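4'-phospho-dehydrooxetanocin synthase (Bacillus megaterium, PDB 5UL3) catalyses the oxidative ring contraction of dAMP to an oxetane aldehyde in oxetanocin A biosynthesis, using cobalamin, a [4Fe-4S] cluster and S-adenosylmethionine. Local coordinates at residues Gly141-Tyr146 with Tyr243-Leu248; Ser210-Val215 with Ile249-Lys254. One frame throughout, in Å; residues are numbered along the deposited sequence.

Interaction 1: residues Gly141-Tyr146 with Tyr243-Leu248; sequences GTLSSY and YTLRDL
Tyr146 sets CG trans to its backbone N (chi1 168°) and reaches straight across from helix 138-149 to Tyr243, whose CB points away from that helix but whose CG lies beside its own N (chi1 -65°), which swings the ring back to the interface. The two side chains cross at about a right angle. Tyr146 OH arrives at the edge of the Tyr243 ring, near its plane, 3.5 Å from Tyr243 CD1. The same oxygen also lies 3.7 Å from Arg246 CD, so aliphatic and aromatic carbons share it. Arg246 is itself steadied: its chain bends at chi3, its NH1 lies 3.6 Å above the plane of the Tyr243 ring, offset toward the rim, and NE forms a salt bridge with Asp247 OD1 at 2.8 Å. Beyond the interface, Tyr243 OH is hydrogen-bonded to Glu286 OE1 and to Asn282 N, bonds that would limit rotation of the ring whose edge Tyr146 meets. About a turn before Tyr146, Leu143 CB meets Leu245 CD1 at 3.8 Å, also crosswise, and Leu143 CD1 adds to this apolar contact. Leu143 touches cobalamin as well. The helix axes approach to 10.3 Å and cross at -48°, packing side by side on one face of the parallel part of the sheet, an arrangement characteristic of the Rossmann-like B12-binding domain.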
ATOM      1  N   GLY A 141      11.033   3.463   6.130  1.00 20.11           N
ATOM      2  CA  GLY A 141      10.819   4.277   7.322  1.00 22.28           C
ATOM      3  C   GLY A 141      10.726   3.467   8.605  1.00 23.34           C
ATOM      4  O   GLY A 141      11.194   3.904   9.660  1.00 21.54           O
ATOM      5  N   THR A 142      10.088   2.287   8.544  1.00 22.03           N
ATOM      6  CA  THR A 142      10.012   1.466   9.747  1.00 17.77           C
ATOM      7  C   THR A 142      11.299   0.695  10.010  1.00 19.35           C
ATOM      8  O   THR A 142      11.597   0.390  11.169  1.00 23.20           O
ATOM      9  CB  THR A 142       8.836   0.474   9.669  1.00 22.64           C
ATOM     10  OG1 THR A 142       9.056  -0.433   8.582  1.00 23.80           O
ATOM     11  CG2 THR A 142       7.531   1.219   9.429  1.00 24.55           C
ATOM     12  N   LEU A 143      12.057   0.341   8.977  1.00 19.89           N
ATOM     13  CA  LEU A 143      13.375  -0.239   9.233  1.00 18.13           C
ATOM     14  C   LEU A 143      14.266   0.768   9.947  1.00 18.70           C
ATOM     15  O   LEU A 143      14.950   0.433  10.921  1.00 20.10           O
ATOM     16  CB  LEU A 143      14.015  -0.695   7.932  1.00 20.59           C
ATOM     17  CG  LEU A 143      13.246  -1.784   7.203  1.00 21.55           C
ATOM     18  CD1 LEU A 143      13.946  -2.109   5.861  1.00 22.23           C
ATOM     19  CD2 LEU A 143      13.153  -3.009   8.141  1.00 23.00           C
ATOM     20  N   SER A 144      14.253   2.016   9.473  1.00 21.80           N
ATOM     21  CA  SER A 144      15.003   3.083  10.137  1.00 19.14           C
ATOM     22  C   SER A 144      14.576   3.248  11.584  1.00 20.25           C
ATOM     23  O   SER A 144      15.419   3.290  12.495  1.00 23.58           O
ATOM     24  CB  SER A 144      14.811   4.401   9.365  1.00 20.96           C
ATOM     25  OG  SER A 144      15.371   5.498  10.071  1.00 25.39           O
ATOM     26  N   SER A 145      13.269   3.391  11.828  1.00 21.78           N
ATOM     27  CA  SER A 145      12.855   3.698  13.195  1.00 19.73           C
ATOM     28  C   SER A 145      13.107   2.530  14.146  1.00 21.48           C
ATOM     29  O   SER A 145      13.440   2.754  15.323  1.00 20.53           O
ATOM     30  CB  SER A 145      11.391   4.126  13.233  1.00 20.38           C
ATOM     31  OG  SER A 145      10.514   3.050  12.867  1.00 18.74           O
ATOM     32  N   TYR A 146      12.965   1.299  13.659  1.00 20.83           N
ATOM     33  CA  TYR A 146      13.326   0.132  14.463  1.00 20.81           C
ATOM     34  C   TYR A 146      14.797   0.198  14.892  1.00 19.69           C
ATOM     35  O   TYR A 146      15.122   0.035  16.076  1.00 22.70           O
ATOM     36  CB  TYR A 146      13.030  -1.152  13.672  1.00 18.87           C
ATOM     37  CG  TYR A 146      13.647  -2.368  14.332  1.00 20.82           C
ATOM     38  CD1 TYR A 146      13.025  -2.990  15.399  1.00 22.42           C
ATOM     39  CD2 TYR A 146      14.901  -2.827  13.934  1.00 23.29           C
ATOM     40  CE1 TYR A 146      13.623  -4.078  16.036  1.00 24.36           C
ATOM     41  CE2 TYR A 146      15.507  -3.894  14.565  1.00 22.57           C
ATOM     42  CZ  TYR A 146      14.862  -4.520  15.605  1.00 25.71           C
ATOM     43  OH  TYR A 146      15.482  -5.579  16.226  1.00 29.13           O
ATOM     44  N   TYR A 243      14.672  -7.559  11.865  1.00 22.33           N
ATOM     45  CA  TYR A 243      15.636  -8.455  12.497  1.00 20.58           C
ATOM     46  C   TYR A 243      16.769  -8.824  11.557  1.00 23.09           C
ATOM     47  O   TYR A 243      17.882  -9.094  12.016  1.00 23.92           O
ATOM     48  CB  TYR A 243      14.947  -9.729  12.980  1.00 22.95           C
ATOM     49  CG  TYR A 243      13.939  -9.524  14.076  1.00 26.08           C
ATOM     50  CD1 TYR A 243      13.861  -8.331  14.769  1.00 24.16           C
ATOM     51  CD2 TYR A 243      13.059 -10.548  14.421  1.00 24.66           C
ATOM     52  CE1 TYR A 243      12.929  -8.146  15.768  1.00 25.20           C
ATOM     53  CE2 TYR A 243      12.127 -10.374  15.414  1.00 27.61           C
ATOM     54  CZ  TYR A 243      12.062  -9.178  16.085  1.00 30.06           C
ATOM     55  OH  TYR A 243      11.135  -9.018  17.087  1.00 30.53           O
ATOM     56  N   THR A 244      16.501  -8.838  10.249  1.00 23.13           N
ATOM     57  CA  THR A 244      17.559  -9.019   9.267  1.00 22.99           C
ATOM     58  C   THR A 244      18.632  -7.944   9.430  1.00 27.05           C
ATOM     59  O   THR A 244      19.828  -8.248   9.508  1.00 22.46           O
ATOM     60  CB  THR A 244      16.959  -8.988   7.859  1.00 26.01           C
ATOM     61  OG1 THR A 244      16.191 -10.178   7.633  1.00 26.23           O
ATOM     62  CG2 THR A 244      18.052  -8.877   6.787  1.00 25.95           C
ATOM     63  N   LEU A 245      18.216  -6.680   9.506  1.00 22.79           N
ATOM     64  CA  LEU A 245      19.199  -5.602   9.633  1.00 20.37           C
ATOM     65  C   LEU A 245      19.887  -5.655  10.989  1.00 24.60           C
ATOM     66  O   LEU A 245      21.106  -5.479  11.075  1.00 24.19           O
ATOM     67  CB  LEU A 245      18.540  -4.238   9.390  1.00 20.73           C
ATOM     68  CG  LEU A 245      18.122  -3.973   7.937  1.00 24.02           C
ATOM     69  CD1 LEU A 245      17.296  -2.695   7.849  1.00 20.29           C
ATOM     70  CD2 LEU A 245      19.356  -3.846   7.063  1.00 28.07           C
ATOM     71  N   ARG A 246      19.130  -5.932  12.056  1.00 22.36           N
ATOM     72  CA  ARG A 246      19.743  -6.173  13.361  1.00 24.85           C
ATOM     73  C   ARG A 246      20.873  -7.195  13.263  1.00 25.41           C
ATOM     74  O   ARG A 246      21.956  -7.009  13.842  1.00 21.41           O
ATOM     75  CB  ARG A 246      18.677  -6.670  14.349  1.00 24.09           C
ATOM     76  CG  ARG A 246      19.231  -7.075  15.705  1.00 22.77           C
ATOM     77  CD  ARG A 246      18.242  -8.012  16.426  1.00 24.79           C
ATOM     78  NE  ARG A 246      18.107  -9.298  15.751  1.00 25.12           N
ATOM     79  CZ  ARG A 246      17.159 -10.191  16.016  1.00 31.07           C
ATOM     80  NH1 ARG A 246      16.250  -9.944  16.948  1.00 31.76           N
ATOM     81  NH2 ARG A 246      17.123 -11.333  15.351  1.00 30.10           N
ATOM     82  N   ASP A 247      20.633  -8.289  12.548  1.00 25.39           N
ATOM     83  CA  ASP A 247      21.609  -9.374  12.516  1.00 28.78           C
ATOM     84  C   ASP A 247      22.761  -9.080  11.564  1.00 23.57           C
ATOM     85  O   ASP A 247      23.885  -9.523  11.816  1.00 27.04           O
ATOM     86  CB  ASP A 247      20.920 -10.699  12.152  1.00 25.31           C
ATOM     87  CG  ASP A 247      20.144 -11.287  13.321  1.00 25.98           C
ATOM     88  OD1 ASP A 247      20.161 -10.705  14.418  1.00 25.96           O
ATOM     89  OD2 ASP A 247      19.509 -12.356  13.143  1.00 26.88           O
ATOM     90  N   LEU A 248      22.519  -8.318  10.489  1.00 24.90           N
ATOM     91  CA  LEU A 248      23.634  -7.881   9.648  1.00 25.56           C
ATOM     92  C   LEU A 248      24.581  -6.973  10.422  1.00 26.28           C
ATOM     93  O   LEU A 248      25.797  -7.010  10.203  1.00 27.21           O
ATOM     94  CB  LEU A 248      23.113  -7.158   8.413  1.00 23.47           C
ATOM     95  CG  LEU A 248      22.391  -8.048   7.399  1.00 28.04           C
ATOM     96  CD1 LEU A 248      21.895  -7.195   6.259  1.00 24.08           C
ATOM     97  CD2 LEU A 248      23.338  -9.123   6.899  1.00 28.91           C
TER

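Interaction 2: residues Ser210-Val215 with Ile249-Lys254; sequences SSIITV and IKMLKK. With EDO (1,2-ethanediol), chain R.
Ile212 CD1 is the atom on which this contact turns, lying 3.6 Å from Leu252 CD2 and 3.7 Å from Leu252 CG. The two side chains slide past one another in opposite directions, so the end of the isoleucine lies alongside the branch point of the leucine. From the preceding position, Met251 brings its methyl CE to 3.8 Å from the same CD1. With CG anti to the backbone N (chi1 -173°), the methionine extends toward the strand before bending at chi3, and that bend turns CE onto the isoleucine. Ile212 opens strand 212-216, whose backbone pairs with Asp179 and Ile181, at the start of the neighbouring parallel strand 180-184, while its side chain also touches Leu235; the contact thus seats the last turn of helix 242-252 on the sheet of an alpha/beta, Rossmann-like domain. Toward the surface the packing gives way to a small molecule and polar backbone. A 1,2-ethanediol, probably from the crystallisation liquor, places C1 3.8 Å from Met251 CE and donates from O2 to Met251 O over 3.2 Å. Here, on the solvent side, the helix ends in a Schellman motif, with the exposed Lys254 at positive phi as the C-prime residue and its N bonded to Met251 O at 2.9 Å.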
ATOM      1  N   SER A 210      32.814   0.525   0.996  0.50 32.96           N
ATOM      2  CA  SER A 210      32.958  -0.831   1.524  0.50 31.04           C
ATOM      3  C   SER A 210      31.743  -1.110   2.397  0.50 27.11           C
ATOM      4  O   SER A 210      31.610  -0.540   3.482  0.50 30.23           O
ATOM      5  CB  SER A 210      34.265  -1.000   2.301  0.50 33.79           C
ATOM      6  OG  SER A 210      35.380  -0.817   1.434  0.50 34.60           O
ATOM      7  N   SER A 211      30.854  -1.972   1.911  1.00 30.52           N
ATOM      8  CA  SER A 211      29.562  -2.169   2.550  1.00 28.92           C
ATOM      9  C   SER A 211      29.052  -3.579   2.297  1.00 26.09           C
ATOM     10  O   SER A 211      29.273  -4.167   1.231  1.00 29.57           O
ATOM     11  CB  SER A 211      28.520  -1.161   2.035  1.00 28.37           C
ATOM     12  OG  SER A 211      28.995   0.174   2.056  1.00 38.85           O
ATOM     13  N   ILE A 212      28.359  -4.106   3.306  1.00 28.16           N
ATOM     14  CA  ILE A 212      27.414  -5.191   3.086  1.00 26.58           C
ATOM     15  C   ILE A 212      26.253  -4.651   2.266  1.00 26.55           C
ATOM     16  O   ILE A 212      25.674  -3.611   2.607  1.00 28.10           O
ATOM     17  CB  ILE A 212      26.912  -5.734   4.434  1.00 24.27           C
ATOM     18  CG1 ILE A 212      28.070  -6.276   5.269  1.00 30.05           C
ATOM     19  CG2 ILE A 212      25.812  -6.804   4.207  1.00 27.92           C
ATOM     20  CD1 ILE A 212      27.645  -6.619   6.697  1.00 31.76           C
ATOM     21  N   ILE A 213      25.911  -5.342   1.178  1.00 26.38           N
ATOM     22  CA  ILE A 213      24.830  -4.927   0.288  1.00 25.73           C
ATOM     23  C   ILE A 213      23.666  -5.890   0.472  1.00 30.13           C
ATOM     24  O   ILE A 213      23.852  -7.112   0.420  1.00 29.17           O
ATOM     25  CB  ILE A 213      25.279  -4.912  -1.182  1.00 28.24           C
ATOM     26  CG1 ILE A 213      26.592  -4.140  -1.332  1.00 24.97           C
ATOM     27  CG2 ILE A 213      24.207  -4.285  -2.056  1.00 30.57           C
ATOM     28  CD1 ILE A 213      26.488  -2.689  -0.916  1.00 25.32           C
ATOM     29  N   THR A 214      22.467  -5.347   0.670  1.00 24.94           N
ATOM     30  CA  THR A 214      21.278  -6.182   0.774  1.00 27.56           C
ATOM     31  C   THR A 214      20.137  -5.539  -0.010  1.00 26.42           C
ATOM     32  O   THR A 214      20.102  -4.322  -0.201  1.00 25.63           O
ATOM     33  CB  THR A 214      20.899  -6.428   2.260  1.00 27.18           C
ATOM     34  OG1 THR A 214      19.723  -7.249   2.339  1.00 25.73           O
ATOM     35  CG2 THR A 214      20.650  -5.132   3.021  1.00 24.65           C
ATOM     36  N   VAL A 215      19.214  -6.367  -0.506  1.00 25.23           N
ATOM     37  CA  VAL A 215      17.997  -5.853  -1.126  1.00 24.46           C
ATOM     38  C   VAL A 215      16.831  -6.543  -0.437  1.00 27.77           C
ATOM     39  O   VAL A 215      16.958  -7.672   0.046  1.00 28.44           O
ATOM     40  CB  VAL A 215      17.918  -6.074  -2.654  1.00 27.79           C
ATOM     41  CG1 VAL A 215      18.947  -5.178  -3.413  1.00 27.74           C
ATOM     42  CG2 VAL A 215      18.096  -7.549  -2.997  1.00 27.36           C
ATOM     43  N   ILE A 249      24.034  -6.171  11.332  1.00 22.09           N
ATOM     44  CA  ILE A 249      24.855  -5.325  12.196  1.00 22.03           C
ATOM     45  C   ILE A 249      25.678  -6.191  13.139  1.00 28.43           C
ATOM     46  O   ILE A 249      26.873  -5.956  13.339  1.00 27.16           O
ATOM     47  CB  ILE A 249      23.961  -4.331  12.953  1.00 22.16           C
ATOM     48  CG1 ILE A 249      23.395  -3.279  11.985  1.00 24.21           C
ATOM     49  CG2 ILE A 249      24.700  -3.666  14.112  1.00 26.33           C
ATOM     50  CD1 ILE A 249      22.248  -2.474  12.573  1.00 25.71           C
ATOM     51  N   LYS A 250      25.058  -7.221  13.720  1.00 25.93           N
ATOM     52  CA  LYS A 250      25.842  -8.161  14.517  1.00 26.00           C
ATOM     53  C   LYS A 250      26.923  -8.829  13.671  1.00 29.23           C
ATOM     54  O   LYS A 250      28.061  -8.996  14.128  1.00 34.14           O
ATOM     55  CB  LYS A 250      24.927  -9.208  15.159  1.00 26.65           C
ATOM     56  CG  LYS A 250      23.968  -8.616  16.178  1.00 30.02           C
ATOM     57  CD  LYS A 250      22.894  -9.646  16.571  1.00 37.92           C
ATOM     58  CE  LYS A 250      23.263 -10.417  17.815  1.00 52.50           C
ATOM     59  NZ  LYS A 250      22.682  -9.761  19.028  1.00 71.60           N
ATOM     60  N   MET A 251      26.592  -9.224  12.437  1.00 25.10           N
ATOM     61  CA  MET A 251      27.601  -9.863  11.594  1.00 28.16           C
ATOM     62  C   MET A 251      28.751  -8.905  11.292  1.00 38.30           C
ATOM     63  O   MET A 251      29.916  -9.321  11.233  1.00 29.91           O
ATOM     64  CB  MET A 251      26.974 -10.368  10.302  1.00 32.18           C
ATOM     65  CG  MET A 251      27.927 -11.186   9.458  1.00 33.10           C
ATOM     66  SD  MET A 251      27.168 -11.807   7.958  1.00 33.31           S
ATOM     67  CE  MET A 251      27.054 -10.326   6.978  1.00 31.30           C
ATOM     68  N   LEU A 252      28.439  -7.618  11.098  1.00 31.74           N
ATOM     69  CA  LEU A 252      29.474  -6.600  10.940  1.00 34.68           C
ATOM     70  C   LEU A 252      30.474  -6.635  12.079  1.00 33.69           C
ATOM     71  O   LEU A 252      31.673  -6.422  11.866  1.00 36.63           O
ATOM     72  CB  LEU A 252      28.846  -5.215  10.892  1.00 32.72           C
ATOM     73  CG  LEU A 252      28.623  -4.502   9.582  1.00 48.12           C
ATOM     74  CD1 LEU A 252      28.232  -3.076   9.957  1.00 37.57           C
ATOM     75  CD2 LEU A 252      29.880  -4.559   8.712  1.00 41.34           C
ATOM     76  N   LYS A 253      29.989  -6.860  13.302  1.00 27.68           N
ATOM     77  CA  LYS A 253      30.802  -6.886  14.506  1.00 33.87           C
ATOM     78  C   LYS A 253      31.365  -8.267  14.789  1.00 37.80           C
ATOM     79  O   LYS A 253      31.931  -8.478  15.864  1.00 33.27           O
ATOM     80  CB  LYS A 253      29.984  -6.431  15.711  1.00 34.08           C
ATOM     81  CG  LYS A 253      29.491  -4.991  15.684  1.00 38.84           C
ATOM     82  CD  LYS A 253      28.430  -4.828  16.777  1.00 45.82           C
ATOM     83  CE  LYS A 253      28.424  -3.447  17.402  1.00 52.99           C
ATOM     84  NZ  LYS A 253      27.661  -2.456  16.595  1.00 44.84           N
ATOM     85  N   LYS A 254      31.184  -9.204  13.857  1.00 31.86           N
ATOM     86  CA  LYS A 254      31.714 -10.566  13.960  1.00 33.51           C
ATOM     87  C   LYS A 254      31.067 -11.326  15.106  1.00 39.01           C
ATOM     88  O   LYS A 254      31.651 -12.273  15.645  1.00 39.63           O
ATOM     89  CB  LYS A 254      33.245 -10.554  14.091  1.00 36.99           C
ATOM     90  CG  LYS A 254      33.936  -9.724  12.997  1.00 38.93           C
ATOM     91  CD  LYS A 254      35.445  -9.970  12.920  1.00 41.65           C
ATOM     92  CE  LYS A 254      36.158  -9.373  14.102  1.00 36.52           C
ATOM     93  NZ  LYS A 254      36.063  -7.882  14.115  1.00 30.85           N
TER
HETATM   94  C1  EDO R 817      30.781  -9.466   6.959  1.00 58.86           C
HETATM   95  O1  EDO R 817      31.303  -8.163   7.247  1.00 48.16           O
HETATM   96  C2  EDO R 817      31.667 -10.515   7.625  1.00 66.81           C
HETATM   97  O2  EDO R 817      32.047 -10.053   8.930  1.00 63.17           O

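Helix 242-252 serves both contacts, its first turns packing on helix 138-149 in interaction 1 and its last turn on strand 212-216 in interaction 2. The centres of the two lie about 12 Å apart, and they meet directly: Leu248 CD1 is 4.0 Å from Thr214 CG2, and Leu248 O is 4.0 Å from Ile212 CD1. Their relation to the cofactor differs. In interaction 1 the side chain of Leu143 lies about 4 Å from cobalamin, and the residues binding it include the neighbouring Gly241 and Glu242; in interaction 2 Thr214 touches cobalamin, but the packed Ile212 side chain stays about 9 Å away.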